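Local coordinates for putative acyl-[acyl-carrier-protein] desaturase DesA2 (Mycobacterium tuberculosis, PDB 1ZA0), which may act as a di-iron acyl-carrier-protein desaturase in mycobacterial fatty acid biosynthesis, introducing double bonds into acyl chains, at residues Thr11-Pro16 and Val200-Asp205; Glu44-Ala47 and Arg52-Asp55; Arg167-Gln172 and Gly180-Ile185. All coordinates share one frame; numbering follows the deposited sequence.

Contact 1: residues Thr11-Pro16 and Val200-Asp205; sequences TLELEP and VTHCLD
Glu13 and His202 form a histidine-carboxylate hydrogen bond that joins the N-terminal helix 9-27 to the last turns of helix 176-206, away from the metal site. The two short helical segments run more nearly antiparallel than parallel, at 131° between their N-to-C directions, and their axes come no closer than 10.0 Å, so side chains must bridge the gap. His202 does most of this. Its CG lies anti to the backbone N, and the imidazole extends across to helix 9-27, with NE2 leading. NE2 donates to Glu13 OE1 at 2.9 Å, meeting the oxygen nearly head-on to its C-O bond, although the N-H...O angle is a bent 141°. The Glu13 chain folds at chi2 to bring its carboxylate there, with its plane 28° from that of the imidazole. Glu13 O is also 2.9 Å from His202 NE2. Beside this polar end, Leu14 CD2 meets the ring at its edge, 3.7 Å from His202 CD2. Leu14 CD1 is 4.3 Å from Cys203 SG, and both residues also touch Leu152 of helix 148-172, where the interface becomes apolar and buried. The bond from NE2, with Leu14 CD2 at the ring edge, would limit how far the imidazole turns, and the neighbouring carboxylate would be expected to favour a protonated imidazole; how strongly, the partly exposed setting of both groups leaves open.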
ATOM      1  N   THR A  11      17.600  14.950  10.420  1.00 49.86           N
ATOM      2  CA  THR A  11      17.675  15.289   8.995  1.00 49.86           C
ATOM      3  C   THR A  11      19.120  15.263   8.434  1.00 49.38           C
ATOM      4  O   THR A  11      19.349  14.801   7.303  1.00 49.20           O
ATOM      5  CB  THR A  11      16.987  16.651   8.693  1.00 49.80           C
ATOM      6  OG1 THR A  11      15.570  16.509   8.794  1.00 51.28           O
ATOM      7  CG2 THR A  11      17.168  17.072   7.232  1.00 52.13           C
ATOM      8  N   LEU A  12      20.094  15.767   9.182  1.00 47.74           N
ATOM      9  CA  LEU A  12      21.455  15.797   8.634  1.00 48.09           C
ATOM     10  C   LEU A  12      22.082  14.361   8.638  1.00 45.59           C
ATOM     11  O   LEU A  12      22.778  14.002   7.751  1.00 44.37           O
ATOM     12  CB  LEU A  12      22.372  16.806   9.402  1.00 49.17           C
ATOM     13  CG  LEU A  12      22.231  18.331   9.100  1.00 51.99           C
ATOM     14  CD1 LEU A  12      23.356  19.151   9.824  1.00 54.18           C
ATOM     15  CD2 LEU A  12      22.235  18.642   7.590  1.00 51.57           C
ATOM     16  N   GLU A  13      21.801  13.590   9.664  1.00 45.03           N
ATOM     17  CA  GLU A  13      22.169  12.177   9.700  1.00 44.83           C
ATOM     18  C   GLU A  13      21.620  11.338   8.557  1.00 45.41           C
ATOM     19  O   GLU A  13      22.321  10.475   8.057  1.00 45.00           O
ATOM     20  CB  GLU A  13      21.720  11.612  11.015  1.00 44.97           C
ATOM     21  CG  GLU A  13      22.671  11.994  12.129  1.00 46.44           C
ATOM     22  CD  GLU A  13      23.956  11.179  12.106  1.00 50.20           C
ATOM     23  OE1 GLU A  13      23.995  10.143  11.374  1.00 48.11           O
ATOM     24  OE2 GLU A  13      24.910  11.552  12.841  1.00 49.58           O
ATOM     25  N   LEU A  14      20.382  11.646   8.119  1.00 45.32           N
ATOM     26  CA  LEU A  14      19.638  10.874   7.141  1.00 45.11           C
ATOM     27  C   LEU A  14      19.895  11.265   5.738  1.00 45.00           C
ATOM     28  O   LEU A  14      19.645  10.467   4.816  1.00 43.86           O
ATOM     29  CB  LEU A  14      18.125  10.943   7.427  1.00 45.34           C
ATOM     30  CG  LEU A  14      17.764  10.096   8.639  1.00 47.91           C
ATOM     31  CD1 LEU A  14      16.328  10.329   9.092  1.00 48.05           C
ATOM     32  CD2 LEU A  14      17.941   8.606   8.272  1.00 51.07           C
ATOM     33  N   GLU A  15      20.451  12.458   5.516  1.00 43.89           N
ATOM     34  CA  GLU A  15      20.562  12.926   4.151  1.00 44.18           C
ATOM     35  C   GLU A  15      21.416  12.063   3.257  1.00 41.76           C
ATOM     36  O   GLU A  15      21.041  11.845   2.120  1.00 40.60           O
ATOM     37  CB  GLU A  15      20.988  14.429   4.079  1.00 45.94           C
ATOM     38  CG  GLU A  15      20.683  15.079   2.730  1.00 52.21           C
ATOM     39  CD  GLU A  15      19.212  15.552   2.456  1.00 57.69           C
ATOM     40  OE1 GLU A  15      18.235  15.278   3.238  1.00 64.77           O
ATOM     41  OE2 GLU A  15      19.037  16.206   1.393  1.00 58.60           O
ATOM     42  N   PRO A  16      22.540  11.543   3.744  1.00 39.96           N
ATOM     43  CA  PRO A  16      23.359  10.665   2.918  1.00 38.15           C
ATOM     44  C   PRO A  16      22.601   9.339   2.590  1.00 35.96           C
ATOM     45  O   PRO A  16      22.814   8.780   1.515  1.00 33.69           O
ATOM     46  CB  PRO A  16      24.578  10.361   3.822  1.00 38.21           C
ATOM     47  CG  PRO A  16      24.526  11.387   4.889  1.00 39.98           C
ATOM     48  CD  PRO A  16      23.079  11.648   5.110  1.00 39.51           C
ATOM     49  N   VAL A 200      14.969   3.725   8.521  1.00 28.45           N
ATOM     50  CA  VAL A 200      14.773   3.232   9.854  1.00 29.39           C
ATOM     51  C   VAL A 200      16.025   2.500  10.385  1.00 31.18           C
ATOM     52  O   VAL A 200      16.379   2.606  11.589  1.00 30.35           O
ATOM     53  CB  VAL A 200      13.565   2.325   9.978  1.00 29.41           C
ATOM     54  CG1 VAL A 200      13.507   1.632  11.321  1.00 28.53           C
ATOM     55  CG2 VAL A 200      12.246   3.099   9.755  1.00 33.53           C
ATOM     56  N   THR A 201      16.678   1.766   9.509  1.00 31.87           N
ATOM     57  CA  THR A 201      17.964   1.152   9.869  1.00 31.88           C
ATOM     58  C   THR A 201      18.956   2.247  10.314  1.00 33.63           C
ATOM     59  O   THR A 201      19.600   2.040  11.312  1.00 35.12           O
ATOM     60  CB  THR A 201      18.500   0.323   8.677  1.00 30.22           C
ATOM     61  OG1 THR A 201      17.621  -0.802   8.492  1.00 28.52           O
ATOM     62  CG2 THR A 201      19.891  -0.282   8.988  1.00 28.61           C
ATOM     63  N   HIS A 202      19.112   3.348   9.563  1.00 34.82           N
ATOM     64  CA  HIS A 202      19.998   4.425   9.981  1.00 36.88           C
ATOM     65  C   HIS A 202      19.545   5.065  11.299  1.00 36.42           C
ATOM     66  O   HIS A 202      20.391   5.392  12.120  1.00 35.38           O
ATOM     67  CB  HIS A 202      20.249   5.436   8.871  1.00 37.87           C
ATOM     68  CG  HIS A 202      21.358   6.416   9.178  1.00 43.43           C
ATOM     69  ND1 HIS A 202      22.684   6.045   9.294  1.00 46.98           N
ATOM     70  CD2 HIS A 202      21.330   7.755   9.428  1.00 46.07           C
ATOM     71  CE1 HIS A 202      23.425   7.105   9.591  1.00 46.84           C
ATOM     72  NE2 HIS A 202      22.629   8.156   9.690  1.00 44.12           N
ATOM     73  N   CYS A 203      18.230   5.116  11.569  1.00 36.43           N
ATOM     74  CA  CYS A 203      17.712   5.605  12.843  1.00 35.46           C
ATOM     75  C   CYS A 203      18.086   4.675  13.979  1.00 36.67           C
ATOM     76  O   CYS A 203      18.415   5.135  15.115  1.00 34.45           O
ATOM     77  CB  CYS A 203      16.193   5.798  12.858  1.00 35.36           C
ATOM     78  SG  CYS A 203      15.568   7.036  11.770  1.00 35.05           S
ATOM     79  N   LEU A 204      17.984   3.360  13.754  1.00 36.47           N
ATOM     80  CA  LEU A 204      18.440   2.405  14.725  1.00 36.55           C
ATOM     81  C   LEU A 204      19.928   2.563  15.064  1.00 36.11           C
ATOM     82  O   LEU A 204      20.295   2.277  16.184  1.00 37.52           O
ATOM     83  CB  LEU A 204      18.197   0.935  14.335  1.00 37.76           C
ATOM     84  CG  LEU A 204      16.828   0.344  14.601  1.00 42.01           C
ATOM     85  CD1 LEU A 204      16.661  -0.926  13.720  1.00 45.20           C
ATOM     86  CD2 LEU A 204      16.589   0.077  16.086  1.00 42.77           C
ATOM     87  N   ASP A 205      20.743   2.944  14.096  1.00 36.43           N
ATOM     88  CA  ASP A 205      22.186   3.216  14.301  1.00 37.38           C
ATOM     89  C   ASP A 205      22.503   4.568  15.035  1.00 40.69           C
ATOM     90  O   ASP A 205      23.336   4.616  15.929  1.00 40.60           O
ATOM     91  CB  ASP A 205      22.872   3.202  12.939  1.00 36.20           C
ATOM     92  CG  ASP A 205      22.743   1.870  12.228  1.00 34.65           C
ATOM     93  OD1 ASP A 205      22.402   0.883  12.879  1.00 30.90           O
ATOM     94  OD2 ASP A 205      22.967   1.684  11.038  1.00 29.75           O
TER

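Contact 2: residues Glu44-Ala47 and Arg52-Asp55; sequences ENFA and RDWD
Arg52 takes hold of the Glu44 carboxylate side-on, in a salt bridge with two hydrogen bonds. NE reaches Glu44 OE1 at 2.8 Å, and NH2 reaches Glu44 OE2 at a longer 3.3 Å. Both oxygens lie close to the guanidinium plane, yet each is approached from above the carboxylate plane; the two planes are 30° apart. In both residues CG sits between the backbone N and the carbonyl carbon, and the extended chains beyond it carry the charged ends together.

Next along the chain from the ion pair, Arg52 N donates to Asn45 O at 3.1 Å, while Phe46 CA lies 3.3 Å from Arg52 O in a CA-H...O contact, with 167° at the hydrogen. These links close a short irregular turn at the surface, within the long connection between helix 9-27 and helix 63-77, with no regular strand pairing. Beyond the backbone link, Ala47 N donates to Asp53 OD1 at 3.2 Å. The same oxygen lies in plane at the edge of the Phe46 ring, 4.0 Å from Phe46 CD1.

Arg122 supplies the outer shell: its NH2 bonds to both Glu44 O and Arg52 O, its side chain makes a cation-pi contact with Phe46, and its carbonyl accepts from Trp54 NE1.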
ATOM      1  N   GLU A  44     -17.796   1.934 -21.746  1.00 34.16           N
ATOM      2  CA  GLU A  44     -19.009   2.450 -22.364  1.00 35.50           C
ATOM      3  C   GLU A  44     -19.648   3.615 -21.611  1.00 33.17           C
ATOM      4  O   GLU A  44     -19.509   3.767 -20.380  1.00 32.68           O
ATOM      5  CB  GLU A  44     -19.999   1.317 -22.619  1.00 36.70           C
ATOM      6  CG  GLU A  44     -20.397   0.520 -21.416  1.00 43.00           C
ATOM      7  CD  GLU A  44     -21.326  -0.677 -21.796  1.00 49.93           C
ATOM      8  OE1 GLU A  44     -22.550  -0.425 -21.954  1.00 48.00           O
ATOM      9  OE2 GLU A  44     -20.806  -1.845 -21.956  1.00 53.41           O
ATOM     10  N   ASN A  45     -20.300   4.447 -22.388  1.00 31.42           N
ATOM     11  CA  ASN A  45     -21.000   5.602 -21.882  1.00 32.20           C
ATOM     12  C   ASN A  45     -21.998   5.181 -20.813  1.00 31.08           C
ATOM     13  O   ASN A  45     -22.657   4.177 -20.948  1.00 31.72           O
ATOM     14  CB  ASN A  45     -21.719   6.363 -23.006  1.00 30.77           C
ATOM     15  CG  ASN A  45     -20.767   7.172 -23.857  1.00 34.13           C
ATOM     16  OD1 ASN A  45     -19.521   6.940 -23.849  1.00 30.81           O
ATOM     17  ND2 ASN A  45     -21.321   8.097 -24.640  1.00 36.17           N
ATOM     18  N   PHE A  46     -22.083   5.981 -19.766  1.00 30.87           N
ATOM     19  CA  PHE A  46     -23.157   5.894 -18.806  1.00 31.46           C
ATOM     20  C   PHE A  46     -24.418   6.586 -19.411  1.00 32.39           C
ATOM     21  O   PHE A  46     -24.359   7.119 -20.549  1.00 32.80           O
ATOM     22  CB  PHE A  46     -22.711   6.408 -17.438  1.00 31.09           C
ATOM     23  CG  PHE A  46     -21.705   5.507 -16.774  1.00 31.57           C
ATOM     24  CD1 PHE A  46     -22.103   4.577 -15.857  1.00 33.39           C
ATOM     25  CD2 PHE A  46     -20.327   5.546 -17.144  1.00 31.77           C
ATOM     26  CE1 PHE A  46     -21.154   3.720 -15.255  1.00 33.43           C
ATOM     27  CE2 PHE A  46     -19.393   4.656 -16.569  1.00 29.10           C
ATOM     28  CZ  PHE A  46     -19.796   3.794 -15.605  1.00 32.30           C
ATOM     29  N   ALA A  47     -25.545   6.441 -18.729  1.00 34.09           N
ATOM     30  CA  ALA A  47     -26.849   6.875 -19.227  1.00 35.58           C
ATOM     31  C   ALA A  47     -26.939   8.358 -19.507  1.00 36.56           C
ATOM     32  O   ALA A  47     -27.550   8.766 -20.481  1.00 37.16           O
ATOM     33  CB  ALA A  47     -27.975   6.445 -18.222  1.00 36.32           C
ATOM     34  N   ARG A  52     -25.625   3.212 -20.897  1.00 37.57           N
ATOM     35  CA  ARG A  52     -26.342   2.658 -19.746  1.00 38.61           C
ATOM     36  C   ARG A  52     -25.602   2.785 -18.426  1.00 37.82           C
ATOM     37  O   ARG A  52     -24.350   2.803 -18.357  1.00 35.26           O
ATOM     38  CB  ARG A  52     -26.645   1.166 -19.960  1.00 39.93           C
ATOM     39  CG  ARG A  52     -25.443   0.290 -20.124  1.00 43.79           C
ATOM     40  CD  ARG A  52     -25.735  -1.191 -20.468  1.00 49.45           C
ATOM     41  NE  ARG A  52     -24.471  -1.918 -20.612  1.00 49.93           N
ATOM     42  CZ  ARG A  52     -24.294  -3.223 -20.419  1.00 54.23           C
ATOM     43  NH1 ARG A  52     -25.310  -4.011 -20.038  1.00 57.24           N
ATOM     44  NH2 ARG A  52     -23.079  -3.739 -20.581  1.00 53.38           N
ATOM     45  N   ASP A  53     -26.395   2.851 -17.356  1.00 37.86           N
ATOM     46  CA  ASP A  53     -25.827   2.946 -16.041  1.00 37.57           C
ATOM     47  C   ASP A  53     -25.374   1.586 -15.619  1.00 37.56           C
ATOM     48  O   ASP A  53     -25.572   0.572 -16.320  1.00 35.82           O
ATOM     49  CB  ASP A  53     -26.802   3.520 -15.033  1.00 38.83           C
ATOM     50  CG  ASP A  53     -26.838   5.033 -15.068  1.00 37.34           C
ATOM     51  OD1 ASP A  53     -25.922   5.690 -15.632  1.00 36.59           O
ATOM     52  OD2 ASP A  53     -27.775   5.642 -14.549  1.00 41.17           O
ATOM     53  N   TRP A  54     -24.647   1.581 -14.520  1.00 37.24           N
ATOM     54  CA  TRP A  54     -24.140   0.344 -13.981  1.00 37.54           C
ATOM     55  C   TRP A  54     -25.269  -0.552 -13.498  1.00 38.64           C
ATOM     56  O   TRP A  54     -26.242  -0.075 -12.942  1.00 39.75           O
ATOM     57  CB  TRP A  54     -23.217   0.620 -12.798  1.00 36.43           C
ATOM     58  CG  TRP A  54     -22.580  -0.606 -12.224  1.00 34.20           C
ATOM     59  CD1 TRP A  54     -21.480  -1.270 -12.711  1.00 33.92           C
ATOM     60  CD2 TRP A  54     -23.008  -1.335 -11.055  1.00 33.79           C
ATOM     61  NE1 TRP A  54     -21.195  -2.349 -11.901  1.00 33.00           N
ATOM     62  CE2 TRP A  54     -22.112  -2.406 -10.878  1.00 37.39           C
ATOM     63  CE3 TRP A  54     -24.042  -1.165 -10.126  1.00 38.60           C
ATOM     64  CZ2 TRP A  54     -22.231  -3.327  -9.821  1.00 41.90           C
ATOM     65  CZ3 TRP A  54     -24.179  -2.085  -9.078  1.00 41.82           C
ATOM     66  CH2 TRP A  54     -23.261  -3.154  -8.936  1.00 41.55           C
ATOM     67  N   ASP A  55     -25.087  -1.854 -13.657  1.00 40.66           N
ATOM     68  CA  ASP A  55     -25.842  -2.820 -12.854  1.00 42.17           C
ATOM     69  C   ASP A  55     -24.997  -4.071 -12.540  1.00 42.09           C
ATOM     70  O   ASP A  55     -24.013  -4.284 -13.210  1.00 39.71           O
ATOM     71  CB  ASP A  55     -27.198  -3.155 -13.567  1.00 43.76           C
ATOM     72  CG  ASP A  55     -27.048  -4.133 -14.672  1.00 42.88           C
ATOM     73  OD1 ASP A  55     -26.934  -3.693 -15.852  1.00 47.07           O
ATOM     74  OD2 ASP A  55     -27.055  -5.374 -14.464  1.00 50.76           O
TER

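Contact 3: residues Arg167-Gln172 and Gly180-Ile185; sequences RNLAAQ and GLIDRI
Ile182 places CG2 anti to its own backbone N, and that methyl reaches helix 148-172. From the other helix, chi1 of Leu169, 176°, turns CG away from the backbone N, and its CD2 branch arrives 3.9 Å from Ile182 CG2 and 4.0 Å from Ile182 CD1. One leucine methyl therefore meets both branches of the isoleucine, the two side chains crossing at a slant. Ala170 CB touches Ile182 CG2 at 3.9 Å and lies 4.0 Å from Asp183 N. With only a methyl at this position, the backbones come near: the CA atoms of Ala170 and Ile182 are 5.4 Å apart, and the segment axes approach to 8.6 Å at 160°, close to antiparallel.

This is the turn end of a helical hairpin in the ferritin-like bundle, the two segments flanking the connection between helices 148-172 and 176-206. Leu169 also packs on Ile65, Ala68 and Leu72 of helix 63-77, and Ile182 on Leu114 of helix 95-121. Ile182 is about 8 Å, side chain to side chain, from Glu189, which binds manganese here. No hydrogen bond crosses between the segments, which are held by van der Waals and hydrophobic contact between closely fitted methyl groups.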
ATOM      1  N   ARG A 167       0.812  -8.295  -3.155  1.00 28.09           N
ATOM      2  CA  ARG A 167       1.355  -9.570  -3.564  1.00 29.35           C
ATOM      3  C   ARG A 167       0.293 -10.710  -3.477  1.00 27.84           C
ATOM      4  O   ARG A 167       0.137 -11.490  -4.453  1.00 29.30           O
ATOM      5  CB  ARG A 167       2.615  -9.931  -2.757  1.00 27.54           C
ATOM      6  CG  ARG A 167       3.206 -11.266  -3.231  1.00 34.45           C
ATOM      7  N   ASN A 168      -0.418 -10.780  -2.343  1.00 26.48           N
ATOM      8  CA  ASN A 168      -1.350 -11.831  -2.080  1.00 27.54           C
ATOM      9  C   ASN A 168      -2.516 -11.656  -3.029  1.00 29.65           C
ATOM     10  O   ASN A 168      -3.107 -12.634  -3.511  1.00 28.78           O
ATOM     11  CB  ASN A 168      -1.844 -11.847  -0.612  1.00 27.82           C
ATOM     12  CG  ASN A 168      -0.737 -12.222   0.392  1.00 29.76           C
ATOM     13  OD1 ASN A 168       0.364 -12.678  -0.014  1.00 30.05           O
ATOM     14  ND2 ASN A 168      -1.047 -12.080   1.694  1.00 30.41           N
ATOM     15  N   LEU A 169      -2.910 -10.421  -3.259  1.00 28.30           N
ATOM     16  CA  LEU A 169      -4.008 -10.160  -4.180  1.00 28.31           C
ATOM     17  C   LEU A 169      -3.687 -10.500  -5.614  1.00 28.41           C
ATOM     18  O   LEU A 169      -4.466 -11.174  -6.265  1.00 29.98           O
ATOM     19  CB  LEU A 169      -4.449  -8.698  -4.060  1.00 28.05           C
ATOM     20  CG  LEU A 169      -5.529  -8.230  -5.008  1.00 27.09           C
ATOM     21  CD1 LEU A 169      -6.880  -8.904  -4.852  1.00 32.14           C
ATOM     22  CD2 LEU A 169      -5.668  -6.686  -4.937  1.00 30.18           C
ATOM     23  N   ALA A 170      -2.551 -10.044  -6.121  1.00 27.53           N
ATOM     24  CA  ALA A 170      -2.120 -10.317  -7.484  1.00 28.18           C
ATOM     25  C   ALA A 170      -2.127 -11.891  -7.730  1.00 30.05           C
ATOM     26  O   ALA A 170      -2.643 -12.359  -8.720  1.00 30.47           O
ATOM     27  CB  ALA A 170      -0.714  -9.736  -7.709  1.00 28.50           C
ATOM     28  N   ALA A 171      -1.672 -12.655  -6.739  1.00 30.08           N
ATOM     29  CA  ALA A 171      -1.520 -14.072  -6.855  1.00 30.57           C
ATOM     30  C   ALA A 171      -2.895 -14.764  -6.988  1.00 30.84           C
ATOM     31  O   ALA A 171      -2.921 -15.870  -7.421  1.00 31.52           O
ATOM     32  CB  ALA A 171      -0.758 -14.626  -5.694  1.00 29.59           C
ATOM     33  N   GLN A 172      -3.984 -14.129  -6.559  1.00 31.72           N
ATOM     34  CA  GLN A 172      -5.338 -14.690  -6.615  1.00 32.10           C
ATOM     35  C   GLN A 172      -6.165 -14.200  -7.792  1.00 32.47           C
ATOM     36  O   GLN A 172      -7.298 -14.674  -7.971  1.00 33.34           O
ATOM     37  CB  GLN A 172      -6.116 -14.431  -5.321  1.00 32.43           C
ATOM     38  CG  GLN A 172      -5.564 -15.171  -4.090  1.00 33.64           C
ATOM     39  CD  GLN A 172      -6.341 -14.984  -2.819  1.00 36.02           C
ATOM     40  OE1 GLN A 172      -7.501 -14.607  -2.864  1.00 40.68           O
ATOM     41  NE2 GLN A 172      -5.709 -15.247  -1.659  1.00 35.85           N
ATOM     42  N   GLY A 180      -1.678  -7.978 -13.917  1.00 26.81           N
ATOM     43  CA  GLY A 180      -0.565  -7.143 -14.305  1.00 27.96           C
ATOM     44  C   GLY A 180      -0.466  -5.824 -13.555  1.00 27.83           C
ATOM     45  O   GLY A 180       0.607  -5.423 -13.085  1.00 25.94           O
ATOM     46  N   LEU A 181      -1.603  -5.186 -13.415  1.00 27.76           N
ATOM     47  CA  LEU A 181      -1.719  -3.906 -12.710  1.00 28.73           C
ATOM     48  C   LEU A 181      -1.350  -4.046 -11.240  1.00 28.47           C
ATOM     49  O   LEU A 181      -0.514  -3.286 -10.701  1.00 26.55           O
ATOM     50  CB  LEU A 181      -3.155  -3.397 -12.852  1.00 28.19           C
ATOM     51  CG  LEU A 181      -3.448  -1.955 -12.370  1.00 32.49           C
ATOM     52  CD1 LEU A 181      -4.825  -1.578 -12.917  1.00 34.67           C
ATOM     53  CD2 LEU A 181      -3.503  -1.864 -10.910  1.00 36.65           C
ATOM     54  N   ILE A 182      -1.981  -5.014 -10.557  1.00 27.87           N
ATOM     55  CA  ILE A 182      -1.710  -5.224  -9.170  1.00 28.09           C
ATOM     56  C   ILE A 182      -0.252  -5.681  -8.928  1.00 29.60           C
ATOM     57  O   ILE A 182       0.359  -5.290  -7.940  1.00 28.70           O
ATOM     58  CB  ILE A 182      -2.695  -6.189  -8.482  1.00 29.20           C
ATOM     59  CG1 ILE A 182      -4.160  -5.702  -8.627  1.00 29.55           C
ATOM     60  CG2 ILE A 182      -2.358  -6.300  -7.014  1.00 28.12           C
ATOM     61  CD1 ILE A 182      -4.466  -4.291  -7.955  1.00 28.95           C
ATOM     62  N   ASP A 183       0.267  -6.513  -9.804  1.00 29.25           N
ATOM     63  CA  ASP A 183       1.673  -6.895  -9.706  1.00 31.32           C
ATOM     64  C   ASP A 183       2.610  -5.658  -9.840  1.00 30.16           C
ATOM     65  O   ASP A 183       3.609  -5.592  -9.130  1.00 28.56           O
ATOM     66  CB  ASP A 183       1.954  -7.890 -10.811  1.00 31.91           C
ATOM     67  CG  ASP A 183       3.387  -8.234 -10.939  1.00 35.80           C
ATOM     68  OD1 ASP A 183       3.861  -9.072 -10.130  1.00 42.20           O
ATOM     69  OD2 ASP A 183       4.070  -7.746 -11.837  1.00 37.38           O
ATOM     70  N   ARG A 184       2.323  -4.719 -10.752  1.00 29.90           N
ATOM     71  CA  ARG A 184       3.123  -3.469 -10.837  1.00 30.52           C
ATOM     72  C   ARG A 184       3.089  -2.716  -9.514  1.00 28.82           C
ATOM     73  O   ARG A 184       4.137  -2.259  -9.028  1.00 29.49           O
ATOM     74  CB  ARG A 184       2.705  -2.538 -11.996  0.50 30.29           C
ATOM     75  CG  ARG A 184       3.143  -2.944 -13.390  0.50 31.39           C
ATOM     76  CD  ARG A 184       4.676  -2.877 -13.723  0.50 34.76           C
ATOM     77  NE  ARG A 184       4.872  -2.997 -15.178  0.50 37.23           N
ATOM     78  CZ  ARG A 184       5.904  -2.537 -15.902  0.50 39.77           C
ATOM     79  NH1 ARG A 184       5.897  -2.728 -17.219  0.50 41.74           N
ATOM     80  NH2 ARG A 184       6.933  -1.908 -15.341  0.50 39.45           N
ATOM     81  N   ILE A 185       1.895  -2.551  -8.955  1.00 27.78           N
ATOM     82  CA  ILE A 185       1.703  -1.881  -7.669  1.00 28.11           C
ATOM     83  C   ILE A 185       2.487  -2.577  -6.544  1.00 29.22           C
ATOM     84  O   ILE A 185       3.215  -1.896  -5.732  1.00 26.34           O
ATOM     85  CB  ILE A 185       0.221  -1.802  -7.299  1.00 28.02           C
ATOM     86  CG1 ILE A 185      -0.536  -0.893  -8.276  1.00 29.87           C
ATOM     87  CG2 ILE A 185       0.035  -1.286  -5.864  1.00 28.98           C
ATOM     88  CD1 ILE A 185      -2.060  -0.773  -7.930  1.00 31.17           C
TER

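Overall arrangement
From the N terminus, helix 9-27 supplies the first half of contact 1, whose partner arrives only near the end of helix 176-206, 184 residues later; the contact joins the N-terminal helix to the far end of that helix. Contacts 2 and 3 both fall within that long span. Contact 2 ties together the two arms of a surface loop before helix 63-77 begins, and contact 3 follows in series, joining helices 148-172 and 176-206 as a hairpin; no pair of contacts crosses. Helix 176-206 serves contact 3 near its start and contact 1 near its end, their centres 31 Å apart. Contact 2 is remote, its centre 52 Å from that of contact 1.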